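Putative uncharacterized protein (Bacteroides eggerthii DSM 20697, PDB 5BYP) is of unknown function but has a lipocalin-like fold, a beta-barrel that in related calycin proteins commonly encloses small hydrophobic molecules. Local coordinates at residues Ile30-Gln35 against Thr120-Arg125; Gly37-Tyr42 against Phe93-Thr98; Thr67-Pro70 against Gly75-Ala78. One frame throughout, in Å; residues are numbered along the deposited sequence.

Contact 1 (Ile30-Gln35 against Thr120-Arg125)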
loop_
_atom_site.group_PDB
_atom_site.type_symbol
_atom_site.label_atom_id
_atom_site.label_comp_id
_atom_site.label_asym_id
_atom_site.label_seq_id
_atom_site.Cartn_x
_atom_site.Cartn_y
_atom_site.Cartn_z
ATOM N N ILE A 30 1.405 -2.363 9.833
ATOM C CA ILE A 30 1.360 -1.704 8.520
ATOM C C ILE A 30 0.608 -0.346 8.530
ATOM O O ILE A 30 -0.490 -0.224 9.083
ATOM C CB ILE A 30 0.740 -2.684 7.481
ATOM C CG1 ILE A 30 1.660 -3.933 7.299
ATOM C CG2 ILE A 30 0.412 -1.992 6.133
ATOM C CD1 ILE A 30 1.226 -4.986 6.248
ATOM N N PHE A 31 1.223 0.665 7.863
ATOM C CA PHE A 31 0.681 2.014 7.689
ATOM C C PHE A 31 0.893 2.484 6.248
ATOM O O PHE A 31 1.931 2.185 5.651
ATOM C CB PHE A 31 1.345 2.998 8.666
ATOM C CG PHE A 31 1.140 2.681 10.127
ATOM C CD1 PHE A 31 1.953 1.756 10.777
ATOM C CD2 PHE A 31 0.175 3.350 10.872
ATOM C CE1 PHE A 31 1.762 1.464 12.128
ATOM C CE2 PHE A 31 0.020 3.090 12.233
ATOM C CZ PHE A 31 0.801 2.134 12.846
ATOM N N TYR A 32 -0.102 3.206 5.682
ATOM C CA TYR A 32 -0.033 3.849 4.352
ATOM C C TYR A 32 -0.141 5.336 4.542
ATOM O O TYR A 32 -0.939 5.776 5.351
ATOM C CB TYR A 32 -1.159 3.349 3.419
ATOM C CG TYR A 32 -0.927 2.022 2.707
ATOM C CD1 TYR A 32 -0.191 1.002 3.310
ATOM C CD2 TYR A 32 -1.580 1.728 1.508
ATOM C CE1 TYR A 32 -0.072 -0.252 2.715
ATOM C CE2 TYR A 32 -1.423 0.498 0.880
ATOM C CZ TYR A 32 -0.692 -0.498 1.499
ATOM O OH TYR A 32 -0.597 -1.727 0.901
ATOM N N GLY A 33 0.687 6.098 3.847
ATOM C CA GLY A 33 0.700 7.561 3.933
ATOM C C GLY A 33 0.435 8.200 2.590
ATOM O O GLY A 33 0.931 7.723 1.569
ATOM N N PHE A 34 -0.379 9.252 2.576
ATOM C CA PHE A 34 -0.754 9.935 1.345
ATOM C C PHE A 34 -0.514 11.426 1.492
ATOM O O PHE A 34 -0.921 12.001 2.491
ATOM C CB PHE A 34 -2.231 9.649 1.013
ATOM C CG PHE A 34 -2.583 8.182 0.881
ATOM C CD1 PHE A 34 -2.991 7.445 1.987
ATOM C CD2 PHE A 34 -2.535 7.543 -0.357
ATOM C CE1 PHE A 34 -3.306 6.087 1.864
ATOM C CE2 PHE A 34 -2.878 6.189 -0.482
ATOM C CZ PHE A 34 -3.265 5.474 0.628
ATOM N N GLN A 35 0.202 12.037 0.550
ATOM C CA GLN A 35 0.489 13.480 0.594
ATOM C C GLN A 35 0.619 14.057 -0.796
ATOM O O GLN A 35 1.653 13.852 -1.429
ATOM C CB GLN A 35 1.803 13.800 1.374
ATOM C CG GLN A 35 1.975 13.203 2.781
ATOM C CD GLN A 35 1.154 13.903 3.839
ATOM O OE1 GLN A 35 1.016 15.143 3.862
ATOM N NE2 GLN A 35 0.652 13.117 4.790
ATOM N N THR A 120 -10.104 -8.959 -2.450
ATOM C CA THR A 120 -9.443 -8.789 -1.158
ATOM C C THR A 120 -9.659 -7.350 -0.705
ATOM O O THR A 120 -9.347 -6.408 -1.438
ATOM C CB THR A 120 -7.958 -9.192 -1.241
ATOM O OG1 THR A 120 -7.895 -10.541 -1.718
ATOM C CG2 THR A 120 -7.236 -9.089 0.105
ATOM N N LYS A 121 -10.250 -7.188 0.481
ATOM C CA LYS A 121 -10.524 -5.880 1.050
ATOM C C LYS A 121 -9.365 -5.447 1.956
ATOM O O LYS A 121 -8.859 -6.244 2.746
ATOM C CB LYS A 121 -11.864 -5.884 1.818
ATOM N N TYR A 122 -8.904 -4.200 1.781
ATOM C CA TYR A 122 -7.861 -3.567 2.597
ATOM C C TYR A 122 -8.557 -2.571 3.523
ATOM O O TYR A 122 -9.084 -1.570 3.043
ATOM C CB TYR A 122 -6.807 -2.876 1.704
ATOM C CG TYR A 122 -5.840 -3.781 0.972
ATOM C CD1 TYR A 122 -6.302 -4.780 0.121
ATOM C CD2 TYR A 122 -4.475 -3.507 0.961
ATOM C CE1 TYR A 122 -5.421 -5.564 -0.620
ATOM C CE2 TYR A 122 -3.584 -4.277 0.215
ATOM C CZ TYR A 122 -4.061 -5.302 -0.576
ATOM O OH TYR A 122 -3.174 -6.044 -1.312
ATOM N N VAL A 123 -8.648 -2.893 4.829
ATOM C CA VAL A 123 -9.415 -2.106 5.802
ATOM C C VAL A 123 -8.479 -1.288 6.679
ATOM O O VAL A 123 -7.766 -1.837 7.529
ATOM C CB VAL A 123 -10.337 -3.022 6.650
ATOM C CG1 VAL A 123 -11.117 -2.217 7.680
ATOM C CG2 VAL A 123 -11.282 -3.826 5.761
ATOM N N PHE A 124 -8.509 0.041 6.477
ATOM C CA PHE A 124 -7.650 1.004 7.167
ATOM C C PHE A 124 -8.413 1.907 8.119
ATOM O O PHE A 124 -9.563 2.287 7.849
ATOM C CB PHE A 124 -6.925 1.910 6.155
ATOM C CG PHE A 124 -6.095 1.241 5.097
ATOM C CD1 PHE A 124 -6.667 0.833 3.901
ATOM C CD2 PHE A 124 -4.710 1.143 5.233
ATOM C CE1 PHE A 124 -5.880 0.273 2.888
ATOM C CE2 PHE A 124 -3.923 0.576 4.220
ATOM C CZ PHE A 124 -4.512 0.153 3.052
ATOM N N ARG A 125 -7.726 2.331 9.183
ATOM C CA ARG A 125 -8.204 3.334 10.116
ATOM C C ARG A 125 -7.180 4.472 10.170
ATOM O O ARG A 125 -5.985 4.210 10.200
ATOM C CB ARG A 125 -8.486 2.738 11.506
ATOM C CG ARG A 125 -9.909 2.147 11.601
ATOM C CD ARG A 125 -10.288 1.700 12.994
ATOM N NE ARG A 125 -11.592 2.235 13.413
ATOM C CZ ARG A 125 -12.317 1.728 14.402
ATOM N NH1 ARG A 125 -11.894 0.654 15.057
ATOM N NH2 ARG A 125 -13.480 2.272 14.729
#
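Tyr32 and Phe124 meet inside the barrel in an edge-to-face pair, centroids 4.9 Å apart and planes inclined by 54°, with the edge of Phe124 turned toward the face of Tyr32. Along Tyr32, CB already lies 4.0 Å from Phe124 CE2, and CG comes to 3.7 Å from that same CE2. Further out the neighbour changes to the para carbon: Tyr32 CD2 is 3.7 Å, and CE2 3.8 Å, from Phe124 CZ. The ring is thus touched on one face by the CE2-CZ end of Phe124, nearer its rim than its middle. Beyond it, Tyr32 OH reaches Tyr122, lying 4.0 Å from Tyr122 CE2 at that ring's edge. With CG beside the backbone N (chi1 -82°), and CB already pointing toward strand 120-126, the Tyr32 ring lies against that strand's side chains. Phenylalanine suits the apolar site of Phe124, where Leu14, Met113 and Leu115 also pack against it. Tyrosine suits the buried position of Tyr122 because its hydroxyl hydrogen-bonds to Arg101. No hydrogen bond links 30-35 to 120-125; strand 10-18 lies between them and pairs with both, leaving their contact mainly to inward-facing rings. This closed, antiparallel arrangement, with aromatic side chains filling its interior, is consistent with the lipocalin-like barrel of the calycin clan.

Contact 2 (Gly37-Tyr42 against Phe93-Thr98)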
loop_
_atom_site.group_PDB
_atom_site.type_symbol
_atom_site.label_atom_id
_atom_site.label_comp_id
_atom_site.label_asym_id
_atom_site.label_seq_id
_atom_site.Cartn_x
_atom_site.Cartn_y
_atom_site.Cartn_z
ATOM N N GLY A 37 -0.166 13.598 -3.973
ATOM C CA GLY A 37 0.397 12.771 -5.041
ATOM C C GLY A 37 1.464 11.772 -4.610
ATOM O O GLY A 37 1.718 10.799 -5.321
ATOM N N SER A 38 2.103 12.001 -3.452
ATOM C CA SER A 38 3.152 11.116 -2.948
ATOM C C SER A 38 2.607 10.061 -2.004
ATOM O O SER A 38 1.701 10.324 -1.198
ATOM C CB SER A 38 4.242 11.905 -2.242
ATOM O OG SER A 38 4.988 12.643 -3.194
ATOM N N PHE A 39 3.192 8.869 -2.080
ATOM C CA PHE A 39 2.790 7.744 -1.269
ATOM C C PHE A 39 3.927 7.287 -0.385
ATOM O O PHE A 39 5.082 7.284 -0.804
ATOM C CB PHE A 39 2.316 6.607 -2.166
ATOM C CG PHE A 39 1.983 5.340 -1.437
ATOM C CD1 PHE A 39 0.800 5.229 -0.699
ATOM C CD2 PHE A 39 2.840 4.239 -1.494
ATOM C CE1 PHE A 39 0.488 4.053 -0.017
ATOM C CE2 PHE A 39 2.514 3.049 -0.820
ATOM C CZ PHE A 39 1.337 2.965 -0.094
ATOM N N LEU A 40 3.592 6.917 0.853
ATOM C CA LEU A 40 4.499 6.385 1.869
ATOM C C LEU A 40 3.898 5.157 2.476
ATOM O O LEU A 40 2.682 5.098 2.652
ATOM C CB LEU A 40 4.751 7.434 2.977
ATOM C CG LEU A 40 5.352 8.772 2.531
ATOM C CD1 LEU A 40 5.128 9.840 3.572
ATOM C CD2 LEU A 40 6.851 8.641 2.179
ATOM N N ALA A 41 4.721 4.185 2.833
ATOM C CA ALA A 41 4.256 2.982 3.509
ATOM C C ALA A 41 5.324 2.519 4.508
ATOM O O ALA A 41 6.523 2.666 4.220
ATOM C CB ALA A 41 3.951 1.897 2.493
ATOM N N TYR A 42 4.907 2.053 5.720
ATOM C CA TYR A 42 5.863 1.609 6.750
ATOM C C TYR A 42 5.397 0.344 7.487
ATOM O O TYR A 42 4.206 0.184 7.791
ATOM C CB TYR A 42 6.175 2.710 7.792
ATOM C CG TYR A 42 5.621 4.084 7.490
ATOM C CD1 TYR A 42 6.271 4.942 6.605
ATOM C CD2 TYR A 42 4.536 4.584 8.190
ATOM C CE1 TYR A 42 5.780 6.219 6.336
ATOM C CE2 TYR A 42 4.053 5.871 7.956
ATOM C CZ TYR A 42 4.682 6.688 7.027
ATOM O OH TYR A 42 4.223 7.967 6.792
ATOM N N PHE A 93 4.045 -5.802 0.281
ATOM C CA PHE A 93 3.115 -5.501 -0.783
ATOM C C PHE A 93 2.642 -6.748 -1.496
ATOM O O PHE A 93 1.440 -7.013 -1.493
ATOM C CB PHE A 93 3.724 -4.517 -1.775
ATOM C CG PHE A 93 4.041 -3.189 -1.154
ATOM C CD1 PHE A 93 3.024 -2.299 -0.820
ATOM C CD2 PHE A 93 5.351 -2.845 -0.842
ATOM C CE1 PHE A 93 3.319 -1.047 -0.269
ATOM C CE2 PHE A 93 5.644 -1.603 -0.281
ATOM C CZ PHE A 93 4.627 -0.695 -0.029
ATOM N N GLY A 94 3.570 -7.475 -2.125
ATOM C CA GLY A 94 3.258 -8.660 -2.914
ATOM C C GLY A 94 2.609 -8.283 -4.229
ATOM O O GLY A 94 1.920 -9.096 -4.838
ATOM N N TRP A 95 2.842 -7.050 -4.682
ATOM C CA TRP A 95 2.247 -6.490 -5.901
ATOM C C TRP A 95 2.910 -6.994 -7.190
ATOM O O TRP A 95 2.531 -6.549 -8.287
ATOM C CB TRP A 95 2.315 -4.955 -5.877
ATOM C CG TRP A 95 1.574 -4.311 -4.744
ATOM C CD1 TRP A 95 0.712 -4.910 -3.871
ATOM C CD2 TRP A 95 1.540 -2.912 -4.445
ATOM N NE1 TRP A 95 0.192 -3.976 -3.005
ATOM C CE2 TRP A 95 0.692 -2.743 -3.327
ATOM C CE3 TRP A 95 2.211 -1.787 -4.965
ATOM C CZ2 TRP A 95 0.492 -1.506 -2.728
ATOM C CZ3 TRP A 95 2.026 -0.563 -4.356
ATOM C CH2 TRP A 95 1.167 -0.426 -3.259
ATOM N N GLY A 96 3.892 -7.885 -7.056
ATOM C CA GLY A 96 4.577 -8.477 -8.195
ATOM C C GLY A 96 5.663 -7.605 -8.769
ATOM O O GLY A 96 5.935 -6.516 -8.252
ATOM N N ASP A 97 6.251 -8.052 -9.888
ATOM C CA ASP A 97 7.387 -7.409 -10.566
ATOM C C ASP A 97 7.127 -5.942 -10.945
ATOM O O ASP A 97 8.074 -5.149 -11.008
ATOM C CB ASP A 97 7.740 -8.204 -11.829
ATOM C CG ASP A 97 8.941 -7.699 -12.583
ATOM O OD1 ASP A 97 10.097 -7.942 -12.113
ATOM O OD2 ASP A 97 8.746 -7.069 -13.636
ATOM N N THR A 98 5.869 -5.588 -11.213
ATOM C CA THR A 98 5.545 -4.249 -11.701
ATOM C C THR A 98 5.729 -3.155 -10.592
ATOM O O THR A 98 6.056 -2.011 -10.928
ATOM C CB THR A 98 4.135 -4.230 -12.315
ATOM O OG1 THR A 98 3.994 -3.065 -13.119
ATOM C CG2 THR A 98 3.016 -4.285 -11.272
#
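Ala41 and Phe93 make the close part of this contact: the methyl CB of Ala41 sits 3.7 Å from Phe93 CZ, at the edge of the ring and near its plane. Having CG beside its backbone N (chi1 -63°) carries the phenyl group toward the strand, although its CB does not point there directly. Alanine suits the site because its single methyl lets the ring end of Phe93, and Phe92 as well, lie close to the strand. Two residues back along the strand, on the same face, Phe39 brings CE2 to 4.2 Å from Phe93 CE1, which lies at the edge of the Phe39 ring; the same CE2 is a looser 4.5 Å from Trp95 CH2. Within the loop, Phe93 CD1 stands over one face of the Trp95 indole toward its rim, so the two rings pack on each other as they enter the barrel. Here the segment 93-98, which leads from helix 87-92 to strand 100-108, lays large aromatic side chains against the inner wall of the lipocalin-like barrel, where Ile66, Leu68 and Tyr32 join them. The other half of the loop faces solvent: Gly96, Asp97 and Thr98 are exposed and make no contact with 37-42. Glycine fits at Gly94, where the chain leaves the helix with a positive phi of 74°, and at Gly96, where phi is positive again. Gly96 O accepts a hydrogen bond from Tyr89 OH, and Asp97 O is hydrogen-bonded to His80 NE2.

Contact 3 (Thr67-Pro70 against Gly75-Ala78)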
loop_
_atom_site.group_PDB
_atom_site.type_symbol
_atom_site.label_atom_id
_atom_site.label_comp_id
_atom_site.label_asym_id
_atom_site.label_seq_id
_atom_site.Cartn_x
_atom_site.Cartn_y
_atom_site.Cartn_z
ATOM N N THR A 67 1.909 3.373 -7.308
ATOM C CA THR A 67 3.149 2.964 -7.976
ATOM C C THR A 67 4.312 3.237 -7.041
ATOM O O THR A 67 4.405 4.333 -6.489
ATOM C CB THR A 67 3.311 3.688 -9.317
ATOM O OG1 THR A 67 2.097 3.591 -10.065
ATOM C CG2 THR A 67 4.469 3.158 -10.136
ATOM N N LEU A 68 5.179 2.233 -6.825
ATOM C CA LEU A 68 6.345 2.390 -5.954
ATOM C C LEU A 68 7.555 2.921 -6.714
ATOM O O LEU A 68 7.846 2.461 -7.826
ATOM C CB LEU A 68 6.728 1.080 -5.276
ATOM C CG LEU A 68 5.766 0.503 -4.275
ATOM C CD1 LEU A 68 6.452 -0.526 -3.450
ATOM C CD2 LEU A 68 5.185 1.584 -3.366
ATOM N N TRP A 69 8.326 3.799 -6.051
ATOM C CA TRP A 69 9.530 4.377 -6.602
ATOM C C TRP A 69 10.790 3.634 -6.115
ATOM O O TRP A 69 10.908 3.338 -4.927
ATOM C CB TRP A 69 9.611 5.852 -6.241
ATOM C CG TRP A 69 10.538 6.586 -7.147
ATOM C CD1 TRP A 69 11.849 6.861 -6.910
ATOM C CD2 TRP A 69 10.303 6.909 -8.535
ATOM N NE1 TRP A 69 12.413 7.457 -8.015
ATOM C CE2 TRP A 69 11.493 7.473 -9.034
ATOM C CE3 TRP A 69 9.186 6.794 -9.396
ATOM C CZ2 TRP A 69 11.600 7.954 -10.337
ATOM C CZ3 TRP A 69 9.290 7.278 -10.683
ATOM C CH2 TRP A 69 10.476 7.875 -11.136
ATOM N N PRO A 70 11.746 3.275 -7.007
ATOM C CA PRO A 70 11.817 3.551 -8.453
ATOM C C PRO A 70 10.896 2.658 -9.258
ATOM O O PRO A 70 10.723 1.484 -8.935
ATOM C CB PRO A 70 13.285 3.255 -8.779
ATOM C CG PRO A 70 13.675 2.197 -7.800
ATOM C CD PRO A 70 12.945 2.540 -6.545
ATOM N N GLY A 75 15.893 3.652 -17.280
ATOM C CA GLY A 75 16.938 4.150 -16.384
ATOM C C GLY A 75 16.857 3.709 -14.942
ATOM O O GLY A 75 17.826 3.884 -14.197
ATOM N N ASN A 76 15.712 3.123 -14.532
ATOM C CA ASN A 76 15.470 2.677 -13.145
ATOM C C ASN A 76 15.439 1.140 -12.933
ATOM O O ASN A 76 15.468 0.713 -11.783
ATOM C CB ASN A 76 14.119 3.225 -12.654
ATOM C CG ASN A 76 14.122 4.666 -12.250
ATOM O OD1 ASN A 76 15.092 5.169 -11.699
ATOM N ND2 ASN A 76 12.967 5.317 -12.356
ATOM N N GLU A 77 15.344 0.331 -14.007
ATOM C CA GLU A 77 15.143 -1.133 -13.956
ATOM C C GLU A 77 16.044 -1.855 -12.947
ATOM O O GLU A 77 15.570 -2.772 -12.290
ATOM C CB GLU A 77 15.343 -1.781 -15.337
ATOM C CG GLU A 77 14.722 -3.160 -15.465
ATOM C CD GLU A 77 13.226 -3.169 -15.256
ATOM O OE1 GLU A 77 12.492 -2.678 -16.145
ATOM O OE2 GLU A 77 12.789 -3.620 -14.177
ATOM N N ALA A 78 17.328 -1.477 -12.848
ATOM C CA ALA A 78 18.282 -2.126 -11.948
ATOM C C ALA A 78 17.869 -1.958 -10.478
ATOM O O ALA A 78 17.785 -2.945 -9.746
ATOM C CB ALA A 78 19.678 -1.568 -12.178
#
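The indole of Trp69 and the amide of Asn76 are flat groups set almost perpendicular, their planes 84° apart. The amide nitrogen ND2 approaches the six-membered part of the indole obliquely, 3.6 Å from Trp69 CZ2 and 3.8 Å from CH2. One face of the indole has Pro70 CB above it, displaced toward the rim. Pro70 in turn meets the amide group: its CB is 3.8 Å from Asn76 CG and 3.9 Å from OD1. The peptide bond between Trp69 and Pro70 is cis, and it bends the chain near the end of strand 63-68. Proline suits this place because it adopts a cis peptide more readily than other residues. In the lipocalin-like fold seen here, this bend begins the excursion from the barrel wall through helices 77-84 and 87-92, before the chain returns in strand 100-108. With CG anti to the carbonyl carbon (chi1 -78°), Asn76 turns its amide from the approach to helix 77-84 back toward the strand end, and ND2 hydrogen-bonds to Asp71 OD1 in the intervening residues. Asparagine is apt at such a point, being short enough to fit beside proline while carrying an N-H donor. With an alanine here, Asp71 OD1 would probably lose its amide donor, and Pro70 CB and the outer indole carbons their cover. A second polar tie joins Pro70 O to His80 ND1 in the helix. Across the partly solvent-exposed surface, Trp69 also leans on Tyr56.

After strands 10-18 and 24-26 the chain lays down strand 30-35, then turns directly into 38-43, so contacts 1 and 2 begin on neighbouring strands bonded to each other. Contact 3 closes first, a short loop where strand 63-68 gives way to helix 77-84. Contact 2 closes next, bringing the segment after helix 87-92 back to 37-42 and embracing contact 3. Contact 1 closes last, near the C terminus, and encloses both; none cross. Leu68 packs on Phe39, Phe93 and Trp95, joining contact 3 to contact 2. Contact 1 bridges over strand 10-18 inside the barrel, contact 2 packs the return of the helical excursion on the barrel's inner wall, and contact 3 lies where the excursion leaves.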